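Alpha/beta hydrolase fold protein (Nakamurella multipartita, PDB 4Y7D) probably acts as a hydrolase, as its alpha/beta hydrolase fold suggests. Local coordinates at residues Y114-R119 and L233-I238; C105-P111 and V130-S134; P35-V39 and L98-L104. One frame throughout, in Å; residues are numbered along the deposited sequence. Where two conformers were deposited one is given.

Contact 1: Y114-R119 and L233-I238; sequences YRLAAR and LELDRI
A salt-bridge network of Arg115, Glu234 and Arg237 fastens helix 110-119 to the loop that leads into strand 242-247. The Arg115 chain is bent at chi2 and chi3 (-52° and -67°), which swings its guanidinium out to the loop, where NH1 makes two bonds. Leu233 O lies 2.9 Å from Arg115 NH1 in the guanidinium plane, although the donor stands well above the plane of that carbonyl. Glu234 OE1, also 2.9 Å from Arg115 NH1, receives it on its anti lone pair. In one of two conformers of Arg237, so with some doubt, its NH1 meets the same Glu234 OE1 at 2.8 Å on the syn side, tilted from the carboxylate plane; there a single carboxylate oxygen lies between the two guanidinium groups and probably offsets their like charges. With an alanine at Arg115, Leu233 O would probably lose this donor and Glu234 one of its cationic partners. Deeper in, the contact is apolar. Leu235 CD2 sits 3.7 Å from the Tyr114 ring centroid in a CH-pi contact over the face, while Ile238 CD1 approaches Tyr114 CD1 obliquely at 3.7 Å. Ile238 CG1 fills in beside Ala117 CB, 3.8 Å away. Beyond the contact, Tyr114 OH bonds Ser129 OG of strand 124-130, helix 255-264 touches Tyr114 and Leu235 through Ala261, and Asp83 of helix 82-95 forms salt bridges with both Arg115 and Arg119.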
ATOM      1  N   TYR A 114      -8.780   4.617   5.142  1.00 17.97           N
ATOM      2  CA  TYR A 114     -10.039   4.408   5.812  1.00 18.18           C
ATOM      3  C   TYR A 114     -10.560   5.705   6.435  1.00 19.00           C
ATOM      4  O   TYR A 114     -11.778   6.000   6.315  1.00 20.34           O
ATOM      5  CB  TYR A 114      -9.981   3.323   6.852  1.00 18.35           C
ATOM      6  CG  TYR A 114      -9.872   1.920   6.309  1.00 17.43           C
ATOM      7  CD1 TYR A 114     -10.775   1.432   5.332  1.00 17.36           C
ATOM      8  CD2 TYR A 114      -8.862   1.077   6.731  1.00 18.00           C
ATOM      9  CE1 TYR A 114     -10.711   0.142   4.884  1.00 18.59           C
ATOM     10  CE2 TYR A 114      -8.779  -0.246   6.287  1.00 18.30           C
ATOM     11  CZ  TYR A 114      -9.686  -0.709   5.343  1.00 19.24           C
ATOM     12  OH  TYR A 114      -9.624  -1.995   4.893  1.00 19.32           O
ATOM     13  N   ARG A 115      -9.700   6.483   7.075  1.00 18.75           N
ATOM     14  CA  ARG A 115     -10.163   7.764   7.620  1.00 19.18           C
ATOM     15  C   ARG A 115     -10.701   8.743   6.545  1.00 19.42           C
ATOM     16  O   ARG A 115     -11.652   9.509   6.792  1.00 19.71           O
ATOM     17  CB  ARG A 115      -9.092   8.448   8.471  1.00 20.26           C
ATOM     18  CG  ARG A 115      -8.788   7.772   9.812  1.00 21.87           C
ATOM     19  CD  ARG A 115     -10.039   7.504  10.651  1.00 23.81           C
ATOM     20  NE  ARG A 115     -10.627   8.766  11.092  1.00 25.34           N
ATOM     21  CZ  ARG A 115     -11.866   8.921  11.517  1.00 27.52           C
ATOM     22  NH1 ARG A 115     -12.760   7.923  11.452  1.00 27.26           N
ATOM     23  NH2 ARG A 115     -12.236  10.130  11.931  1.00 29.52           N
ATOM     24  N   LEU A 116     -10.052   8.761   5.394  1.00 18.39           N
ATOM     25  CA  LEU A 116     -10.499   9.607   4.296  1.00 19.09           C
ATOM     26  C   LEU A 116     -11.899   9.158   3.859  1.00 19.25           C
ATOM     27  O   LEU A 116     -12.822   9.966   3.728  1.00 19.62           O
ATOM     28  CB  LEU A 116      -9.523   9.507   3.126  1.00 18.58           C
ATOM     29  CG  LEU A 116      -9.866  10.398   1.919  1.00 18.95           C
ATOM     30  CD1 LEU A 116      -9.791  11.891   2.276  1.00 19.64           C
ATOM     31  CD2 LEU A 116      -8.974  10.104   0.745  1.00 19.87           C
ATOM     32  N   ALA A 117     -12.079   7.848   3.663  1.00 19.06           N
ATOM     33  CA  ALA A 117     -13.390   7.349   3.260  1.00 19.00           C
ATOM     34  C   ALA A 117     -14.472   7.570   4.331  1.00 19.96           C
ATOM     35  O   ALA A 117     -15.629   7.836   3.992  1.00 21.75           O
ATOM     36  CB  ALA A 117     -13.323   5.863   2.838  1.00 18.98           C
ATOM     37  N   ALA A 118     -14.097   7.453   5.609  1.00 19.32           N
ATOM     38  CA  ALA A 118     -15.018   7.613   6.738  1.00 21.08           C
ATOM     39  C   ALA A 118     -15.450   9.037   6.952  1.00 23.12           C
ATOM     40  O   ALA A 118     -16.641   9.302   7.140  1.00 25.38           O
ATOM     41  CB  ALA A 118     -14.388   7.062   8.037  1.00 20.53           C
ATOM     42  N   ARG A 119     -14.503   9.963   6.969  1.00 22.15           N
ATOM     43  CA  ARG A 119     -14.763  11.334   7.340  1.00 26.11           C
ATOM     44  C   ARG A 119     -14.929  12.282   6.179  1.00 25.24           C
ATOM     45  O   ARG A 119     -15.535  13.336   6.347  1.00 25.60           O
ATOM     46  CB  ARG A 119     -13.639  11.793   8.306  1.00 30.55           C
ATOM     47  CG  ARG A 119     -13.951  13.090   9.053  1.00 38.19           C
ATOM     48  CD  ARG A 119     -13.010  13.324  10.238  1.00 41.30           C
ATOM     49  NE  ARG A 119     -11.626  13.258   9.797  1.00 40.74           N
ATOM     50  CZ  ARG A 119     -11.000  14.233   9.132  1.00 45.32           C
ATOM     51  NH1 ARG A 119     -11.647  15.380   8.854  1.00 46.70           N
ATOM     52  NH2 ARG A 119      -9.725  14.060   8.730  1.00 39.74           N
ATOM     53  N   LEU A 233     -11.013   3.363  13.756  1.00 21.25           N
ATOM     54  CA  LEU A 233     -11.009   4.113  12.492  1.00 21.36           C
ATOM     55  C   LEU A 233     -12.431   4.386  11.940  1.00 21.45           C
ATOM     56  O   LEU A 233     -12.587   5.113  10.945  1.00 20.65           O
ATOM     57  CB  LEU A 233     -10.180   3.371  11.453  1.00 20.86           C
ATOM     58  CG  LEU A 233      -8.720   3.101  11.803  1.00 21.16           C
ATOM     59  CD1 LEU A 233      -8.111   2.179  10.723  1.00 20.58           C
ATOM     60  CD2 LEU A 233      -7.972   4.382  11.934  1.00 21.36           C
ATOM     61  N   GLU A 234     -13.451   3.795  12.557  1.00 21.32           N
ATOM     62  CA  GLU A 234     -14.847   4.032  12.208  1.00 22.38           C
ATOM     63  C   GLU A 234     -15.173   3.626  10.780  1.00 20.88           C
ATOM     64  O   GLU A 234     -15.837   4.375  10.025  1.00 20.98           O
ATOM     65  CB  GLU A 234     -15.213   5.489  12.428  1.00 24.90           C
ATOM     66  CG  GLU A 234     -14.822   6.054  13.806  1.00 26.06           C
ATOM     67  CD  GLU A 234     -15.342   7.482  13.972  1.00 29.45           C
ATOM     68  OE1 GLU A 234     -15.034   8.376  13.164  1.00 29.85           O
ATOM     69  OE2 GLU A 234     -16.117   7.666  14.922  1.00 34.67           O
ATOM     70  N   LEU A 235     -14.723   2.432  10.400  1.00 19.71           N
ATOM     71  CA  LEU A 235     -15.006   1.946   9.059  1.00 19.68           C
ATOM     72  C   LEU A 235     -16.494   1.804   8.795  1.00 20.82           C
ATOM     73  O   LEU A 235     -16.934   1.835   7.649  1.00 21.57           O
ATOM     74  CB  LEU A 235     -14.312   0.609   8.850  1.00 19.95           C
ATOM     75  CG  LEU A 235     -12.880   0.661   8.316  1.00 20.24           C
ATOM     76  CD1 LEU A 235     -11.931   1.331   9.266  1.00 21.97           C
ATOM     77  CD2 LEU A 235     -12.406  -0.753   8.037  1.00 21.45           C
ATOM     78  N   ASP A 236     -17.311   1.668   9.809  1.00 21.11           N
ATOM     79  CA  ASP A 236     -18.751   1.521   9.603  0.60 23.71           C
ATOM     80  C   ASP A 236     -19.384   2.769   9.013  1.00 23.72           C
ATOM     81  O   ASP A 236     -20.495   2.710   8.510  1.00 25.32           O
ATOM     82  CB  ASP A 236     -19.427   1.150  10.922  0.60 24.79           C
ATOM     83  CG  ASP A 236     -19.109   2.128  12.039  0.60 25.21           C
ATOM     84  OD1 ASP A 236     -17.974   2.158  12.540  0.60 25.41           O
ATOM     85  OD2 ASP A 236     -20.010   2.895  12.409  0.60 26.12           O
ATOM     86  N   ARG A 237     -18.672   3.893   9.061  1.00 23.17           N
ATOM     87  CA  ARG A 237     -19.147   5.141   8.447  0.60 24.01           C
ATOM     88  C   ARG A 237     -18.983   5.147   6.913  1.00 24.52           C
ATOM     89  O   ARG A 237     -19.563   5.996   6.213  1.00 24.37           O
ATOM     90  CB  ARG A 237     -18.384   6.347   9.016  0.60 25.29           C
ATOM     91  CG  ARG A 237     -18.634   6.613  10.498  0.60 26.19           C
ATOM     92  CD  ARG A 237     -17.720   7.711  11.023  0.60 27.93           C
ATOM     93  NE  ARG A 237     -17.998   9.031  10.427  0.60 29.37           N
ATOM     94  CZ  ARG A 237     -17.303  10.157  10.659  0.60 30.86           C
ATOM     95  NH1 ARG A 237     -16.263  10.186  11.482  0.60 31.75           N
ATOM     96  NH2 ARG A 237     -17.651  11.280  10.048  0.60 31.54           N
ATOM     97  N   ILE A 238     -18.183   4.237   6.392  1.00 21.91           N
ATOM     98  CA  ILE A 238     -17.825   4.252   4.956  1.00 22.44           C
ATOM     99  C   ILE A 238     -18.979   3.823   4.084  1.00 23.72           C
ATOM    100  O   ILE A 238     -19.575   2.762   4.324  1.00 24.39           O
ATOM    101  CB  ILE A 238     -16.559   3.389   4.702  1.00 21.22           C
ATOM    102  CG1 ILE A 238     -15.370   3.970   5.452  1.00 21.45           C
ATOM    103  CG2 ILE A 238     -16.270   3.199   3.213  1.00 20.67           C
ATOM    104  CD1 ILE A 238     -14.137   3.073   5.372  1.00 20.40           C
TER
HETATM  105  O   HOH W   1     -19.221   8.591   5.886  1.00 34.20           O

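Contact 2: C105-P111 and V130-S134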
ATOM      1  N   CYS A 105      -5.320   1.469  -1.483  1.00 16.67           N
ATOM      2  CA  CYS A 105      -4.374   1.385  -0.374  1.00 16.84           C
ATOM      3  C   CYS A 105      -3.914  -0.039  -0.125  1.00 17.05           C
ATOM      4  O   CYS A 105      -4.599  -1.001  -0.466  1.00 17.30           O
ATOM      5  CB  CYS A 105      -4.955   1.980   0.879  1.00 16.42           C
ATOM      6  SG  CYS A 105      -6.364   1.132   1.645  1.00 18.34           S
ATOM      7  N   TRP A 106      -2.742  -0.154   0.505  1.00 16.85           N
ATOM      8  CA  TRP A 106      -2.222  -1.468   0.887  1.00 17.32           C
ATOM      9  C   TRP A 106      -1.564  -1.319   2.221  1.00 18.53           C
ATOM     10  O   TRP A 106      -0.957  -0.293   2.465  1.00 18.28           O
ATOM     11  CB  TRP A 106      -1.223  -1.909  -0.156  1.00 18.83           C
ATOM     12  CG  TRP A 106      -0.495  -3.218   0.034  1.00 19.47           C
ATOM     13  CD1 TRP A 106      -0.934  -4.345   0.664  1.00 20.95           C
ATOM     14  CD2 TRP A 106       0.749  -3.548  -0.532  1.00 22.58           C
ATOM     15  NE1 TRP A 106      -0.023  -5.364   0.531  1.00 20.60           N
ATOM     16  CE2 TRP A 106       1.028  -4.894  -0.199  1.00 22.32           C
ATOM     17  CE3 TRP A 106       1.664  -2.841  -1.332  1.00 23.92           C
ATOM     18  CZ2 TRP A 106       2.196  -5.539  -0.609  1.00 23.86           C
ATOM     19  CZ3 TRP A 106       2.812  -3.489  -1.769  1.00 24.10           C
ATOM     20  CH2 TRP A 106       3.082  -4.819  -1.388  1.00 24.80           C
ATOM     21  N   SER A 107      -1.751  -2.317   3.109  1.00 18.44           N
ATOM     22  CA  SER A 107      -0.933  -2.471   4.320  1.00 19.28           C
ATOM     23  C   SER A 107      -1.034  -1.247   5.248  1.00 19.72           C
ATOM     24  O   SER A 107      -2.162  -0.821   5.626  1.00 18.73           O
ATOM     25  CB  SER A 107       0.514  -2.769   3.857  1.00 20.89           C
ATOM     26  OG  SER A 107       1.267  -3.431   4.866  1.00 24.41           O
ATOM     27  N   GLY A 108       0.098  -0.630   5.607  1.00 17.61           N
ATOM     28  CA  GLY A 108       0.077   0.585   6.414  1.00 18.46           C
ATOM     29  C   GLY A 108      -0.542   1.820   5.750  1.00 17.76           C
ATOM     30  O   GLY A 108      -0.778   2.796   6.423  1.00 18.80           O
ATOM     31  N   GLY A 109      -0.918   1.746   4.477  1.00 16.49           N
ATOM     32  CA  GLY A 109      -1.751   2.800   3.886  1.00 17.57           C
ATOM     33  C   GLY A 109      -3.233   2.775   4.305  1.00 17.71           C
ATOM     34  O   GLY A 109      -3.993   3.696   4.019  1.00 18.01           O
ATOM     35  N   GLY A 110      -3.643   1.675   4.914  1.00 17.53           N
ATOM     36  CA  GLY A 110      -5.010   1.511   5.361  1.00 17.28           C
ATOM     37  C   GLY A 110      -5.547   2.582   6.269  1.00 18.00           C
ATOM     38  O   GLY A 110      -6.585   3.145   5.988  1.00 17.59           O
ATOM     39  N   PRO A 111      -4.854   2.849   7.400  1.00 17.63           N
ATOM     40  CA  PRO A 111      -5.530   3.728   8.315  1.00 17.67           C
ATOM     41  C   PRO A 111      -5.928   5.094   7.804  1.00 17.65           C
ATOM     42  O   PRO A 111      -7.049   5.533   8.037  1.00 17.98           O
ATOM     43  CB  PRO A 111      -4.565   3.784   9.519  1.00 17.71           C
ATOM     44  CG  PRO A 111      -3.937   2.434   9.521  1.00 18.22           C
ATOM     45  CD  PRO A 111      -3.750   2.117   8.065  1.00 18.90           C
ATOM     46  N   VAL A 130      -6.199  -3.330   0.125  1.00 17.60           N
ATOM     47  CA  VAL A 130      -5.440  -4.587  -0.020  1.00 17.69           C
ATOM     48  C   VAL A 130      -4.699  -4.834   1.290  1.00 17.36           C
ATOM     49  O   VAL A 130      -3.876  -4.006   1.695  1.00 17.36           O
ATOM     50  CB  VAL A 130      -4.449  -4.460  -1.167  1.00 17.93           C
ATOM     51  CG1 VAL A 130      -3.706  -5.774  -1.425  1.00 18.51           C
ATOM     52  CG2 VAL A 130      -5.215  -4.032  -2.434  1.00 19.04           C
ATOM     53  N   ALA A 131      -4.988  -5.975   1.926  1.00 17.00           N
ATOM     54  CA  ALA A 131      -4.298  -6.407   3.155  1.00 18.24           C
ATOM     55  C   ALA A 131      -3.946  -5.211   4.026  1.00 18.26           C
ATOM     56  O   ALA A 131      -2.778  -4.996   4.379  1.00 18.60           O
ATOM     57  CB  ALA A 131      -3.068  -7.221   2.807  1.00 18.66           C
ATOM     58  N   ALA A 132      -4.969  -4.444   4.398  1.00 18.03           N
ATOM     59  CA  ALA A 132      -4.779  -3.128   5.000  1.00 17.50           C
ATOM     60  C   ALA A 132      -5.032  -3.147   6.489  1.00 17.30           C
ATOM     61  O   ALA A 132      -5.994  -3.761   6.983  1.00 18.08           O
ATOM     62  CB  ALA A 132      -5.673  -2.097   4.331  1.00 18.16           C
ATOM     63  N   VAL A 133      -4.204  -2.401   7.210  1.00 17.87           N
ATOM     64  CA  VAL A 133      -4.417  -2.227   8.614  1.00 17.57           C
ATOM     65  C   VAL A 133      -5.724  -1.446   8.869  1.00 17.84           C
ATOM     66  O   VAL A 133      -5.851  -0.293   8.491  1.00 17.85           O
ATOM     67  CB  VAL A 133      -3.217  -1.537   9.284  1.00 18.08           C
ATOM     68  CG1 VAL A 133      -3.495  -1.236  10.748  1.00 18.41           C
ATOM     69  CG2 VAL A 133      -1.954  -2.389   9.179  1.00 18.72           C
ATOM     70  N   SER A 134      -6.631  -2.084   9.590  1.00 17.42           N
ATOM     71  CA  SER A 134      -8.022  -1.611   9.751  1.00 18.28           C
ATOM     72  C   SER A 134      -8.391  -1.374  11.212  1.00 18.31           C
ATOM     73  O   SER A 134      -9.526  -0.911  11.513  1.00 18.00           O
ATOM     74  CB  SER A 134      -8.987  -2.609   9.113  1.00 17.59           C
ATOM     75  OG  SER A 134      -8.845  -3.896   9.723  1.00 17.49           O
TER
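Trp106 and Val130 pair as parallel strand neighbours just where the chain turns sharply at Ser107, in the nucleophile elbow of the alpha/beta hydrolase fold. Ser107 has the strained backbone of that turn (phi 60°, psi -125°), and its OG, hydrogen-bonded to His278 NE2, is consistent with a catalytic serine. The strand end is closely knit: Val130 N gives a bond to Cys105 O, and Ser107 N one to Val130 O at 3.1 Å, with a weak second bond to Ala131 O. With its CG anti to the backbone N (chi1 178°), Trp106 presents the ring edge to the neighbouring strand, bringing CD1 to 3.1 Å from Val130 O. Packing is also tight at the start of the helix, where a CB on Gly110 would lie 2.6 Å from Val133 O and clash, so the absence of a side chain lets the two backbones close up. The loose part is the outer side of the turn: the Ser107 CB points away overall, though it still touches Ala131 O, and Gly108 comes only to 4.5 Å, from its N to Val133 CG2. Ser107 O is gripped from opposite faces of its carbonyl plane by Gly110 N and by Val133 N, each 3.0 Å away.

Contact 3: P35-V39 and L98-L104; sequences PVLVV and LAAAGVL
Gly102 O takes the shortest bond between the two strands, from Leu37 N at 2.8 Å, and the same oxygen is also approached by Val36 CA in a CA-H...O contact at 3.3 Å. The ladder continues in parallel register. Gly102 N donates to Pro35 O, Leu104 N reaches Leu37 O at 2.9 Å from nearly straight ahead of the carbonyl, and Val39 N does the same to Leu104 O. Leu37 O, like Gly102 O, has a second, weaker neighbour, here Val103 CA. The short strand segments 35-39 and 101-104 run at 29° to one another, the twist of the sheet at this point.

Side chains alternate between the two faces. Val36, Val38 and Leu104 share one of them: Val36 CG1, anti to its own N (chi1 -177°), lies beside the neighbouring strand and meets Leu104 CB at 4.0 Å, and Val38 CG1 meets Leu104 CD2 more loosely. On the other face Leu37 and Val103 stand side by side, and Val103 CG1 faces Val39 CG2 at 4.3 Å. Helices 82-95 and 110-119 cover this second face, Tyr89 and Phe93 touching Leu37, and Ser113 touching both Val39 and Val103. At the start of strand 35-39, the Pro35 ring and Leu98, in the loop ahead of strand 101-106, slide past each other, with Pro35 CG 3.9 Å from Leu98 CD1. Strand 62-66 bonds the far edge of 35-39, and strand 124-130 that of 101-106, which makes this pair the middle of the mainly parallel sheet of the alpha/beta hydrolase fold.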
ATOM      1  N   PRO A  35      -9.238   9.422 -11.910  1.00 20.94           N
ATOM      2  CA  PRO A  35      -8.136   9.457 -10.942  1.00 20.00           C
ATOM      3  C   PRO A  35      -8.279   8.545  -9.760  1.00 19.74           C
ATOM      4  O   PRO A  35      -9.393   8.332  -9.244  1.00 19.43           O
ATOM      5  CB  PRO A  35      -8.118  10.934 -10.494  1.00 20.67           C
ATOM      6  CG  PRO A  35      -9.552  11.331 -10.590  1.00 20.76           C
ATOM      7  CD  PRO A  35     -10.106  10.628 -11.818  1.00 22.39           C
ATOM      8  N   VAL A  36      -7.133   8.042  -9.304  1.00 19.38           N
ATOM      9  CA  VAL A  36      -7.027   7.206  -8.104  1.00 18.81           C
ATOM     10  C   VAL A  36      -5.879   7.674  -7.235  1.00 18.62           C
ATOM     11  O   VAL A  36      -4.742   7.776  -7.714  1.00 18.67           O
ATOM     12  CB  VAL A  36      -6.746   5.754  -8.515  1.00 19.28           C
ATOM     13  CG1 VAL A  36      -6.703   4.850  -7.287  1.00 19.23           C
ATOM     14  CG2 VAL A  36      -7.778   5.304  -9.526  1.00 20.54           C
ATOM     15  N   LEU A  37      -6.183   7.948  -5.973  1.00 17.31           N
ATOM     16  CA  LEU A  37      -5.169   8.225  -4.985  1.00 17.46           C
ATOM     17  C   LEU A  37      -4.601   6.886  -4.515  1.00 16.96           C
ATOM     18  O   LEU A  37      -5.347   6.006  -4.137  1.00 17.95           O
ATOM     19  CB  LEU A  37      -5.744   8.957  -3.796  1.00 17.41           C
ATOM     20  CG  LEU A  37      -4.826   9.171  -2.581  1.00 18.26           C
ATOM     21  CD1 LEU A  37      -3.777  10.238  -2.912  1.00 18.91           C
ATOM     22  CD2 LEU A  37      -5.661   9.483  -1.369  1.00 19.45           C
ATOM     23  N   VAL A  38      -3.294   6.716  -4.632  1.00 17.16           N
ATOM     24  CA  VAL A  38      -2.589   5.440  -4.336  1.00 16.43           C
ATOM     25  C   VAL A  38      -1.749   5.687  -3.071  1.00 16.78           C
ATOM     26  O   VAL A  38      -0.901   6.600  -3.070  1.00 17.48           O
ATOM     27  CB  VAL A  38      -1.695   5.061  -5.503  1.00 17.25           C
ATOM     28  CG1 VAL A  38      -0.990   3.746  -5.237  1.00 17.99           C
ATOM     29  CG2 VAL A  38      -2.534   4.904  -6.744  1.00 18.59           C
ATOM     30  N   VAL A  39      -1.979   4.873  -2.053  1.00 16.49           N
ATOM     31  CA  VAL A  39      -1.460   5.122  -0.709  1.00 16.17           C
ATOM     32  C   VAL A  39      -0.603   3.940  -0.236  1.00 18.01           C
ATOM     33  O   VAL A  39      -1.083   2.820   0.024  1.00 18.35           O
ATOM     34  CB  VAL A  39      -2.620   5.357   0.259  1.00 16.20           C
ATOM     35  CG1 VAL A  39      -2.072   5.809   1.609  1.00 16.36           C
ATOM     36  CG2 VAL A  39      -3.651   6.357  -0.309  1.00 17.54           C
ATOM     37  N   LEU A  98      -9.771  18.924  -7.570  1.00 23.76           N
ATOM     38  CA  LEU A  98     -10.394  17.620  -7.760  1.00 24.23           C
ATOM     39  C   LEU A  98     -11.505  17.385  -6.748  1.00 23.92           C
ATOM     40  O   LEU A  98     -11.268  17.459  -5.532  1.00 23.72           O
ATOM     41  CB  LEU A  98      -9.307  16.545  -7.658  1.00 25.25           C
ATOM     42  CG  LEU A  98      -9.686  15.132  -7.951  1.00 26.28           C
ATOM     43  CD1 LEU A  98     -10.155  14.988  -9.359  1.00 28.54           C
ATOM     44  CD2 LEU A  98      -8.468  14.261  -7.692  1.00 27.69           C
ATOM     45  N   ALA A  99     -12.714  17.077  -7.255  1.00 23.52           N
ATOM     46  CA  ALA A  99     -13.889  16.830  -6.384  1.00 23.89           C
ATOM     47  C   ALA A  99     -13.803  15.515  -5.598  1.00 22.76           C
ATOM     48  O   ALA A  99     -14.062  15.463  -4.375  1.00 24.69           O
ATOM     49  CB  ALA A  99     -15.172  16.836  -7.211  1.00 25.26           C
ATOM     50  N   ALA A 100     -13.306  14.497  -6.284  1.00 21.78           N
ATOM     51  CA  ALA A 100     -13.295  13.136  -5.711  1.00 21.77           C
ATOM     52  C   ALA A 100     -12.435  12.202  -6.547  1.00 21.87           C
ATOM     53  O   ALA A 100     -12.177  12.462  -7.740  1.00 22.92           O
ATOM     54  CB  ALA A 100     -14.702  12.626  -5.612  1.00 22.47           C
ATOM     55  N   ALA A 101     -12.011  11.110  -5.923  1.00 20.49           N
ATOM     56  CA  ALA A 101     -11.136  10.160  -6.576  1.00 20.08           C
ATOM     57  C   ALA A 101     -11.351   8.787  -6.026  1.00 20.35           C
ATOM     58  O   ALA A 101     -11.867   8.610  -4.927  1.00 19.35           O
ATOM     59  CB  ALA A 101      -9.682  10.554  -6.400  1.00 19.76           C
ATOM     60  N   GLY A 102     -10.951   7.798  -6.816  1.00 19.13           N
ATOM     61  CA  GLY A 102     -10.836   6.465  -6.255  1.00 18.58           C
ATOM     62  C   GLY A 102      -9.666   6.413  -5.278  1.00 17.89           C
ATOM     63  O   GLY A 102      -8.793   7.316  -5.276  1.00 18.32           O
ATOM     64  N   VAL A 103      -9.647   5.406  -4.415  1.00 17.19           N
ATOM     65  CA  VAL A 103      -8.557   5.231  -3.492  1.00 17.65           C
ATOM     66  C   VAL A 103      -8.103   3.754  -3.514  1.00 17.71           C
ATOM     67  O   VAL A 103      -8.919   2.839  -3.388  1.00 17.28           O
ATOM     68  CB  VAL A 103      -8.953   5.608  -2.059  1.00 18.25           C
ATOM     69  CG1 VAL A 103      -7.777   5.344  -1.132  1.00 18.05           C
ATOM     70  CG2 VAL A 103      -9.394   7.056  -2.001  1.00 19.10           C
ATOM     71  N   LEU A 104      -6.818   3.547  -3.702  1.00 17.12           N
ATOM     72  CA  LEU A 104      -6.154   2.238  -3.606  1.00 17.17           C
ATOM     73  C   LEU A 104      -5.149   2.335  -2.470  1.00 18.00           C
ATOM     74  O   LEU A 104      -4.190   3.128  -2.536  1.00 19.07           O
ATOM     75  CB  LEU A 104      -5.413   1.875  -4.870  1.00 18.35           C
ATOM     76  CG  LEU A 104      -4.542   0.623  -4.843  1.00 17.99           C
ATOM     77  CD1 LEU A 104      -5.441  -0.592  -4.721  1.00 19.05           C
ATOM     78  CD2 LEU A 104      -3.655   0.501  -6.039  1.00 18.92           C
TER

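In the fold
From the N terminus, contact 3 closes first: the chain leaves strand 35-39, forms strand 62-66 on one side of it, and returns through helix 82-95 to lay 101-106 on the other. The next residues start contact 2, a short loop of 18 residues in which helix 110-119 connects strands 101-106 and 124-130. Contact 1 opens on that same helix before contact 2 has closed, so the two cross. Its partner, 233-238, arrives only after the run of helices from 144-151 to 217-227. Contact 3 precedes both in series. Together they bind the central sheet, the nucleophile elbow, helix 110-119 and the loop before strand 242-247 into one unit.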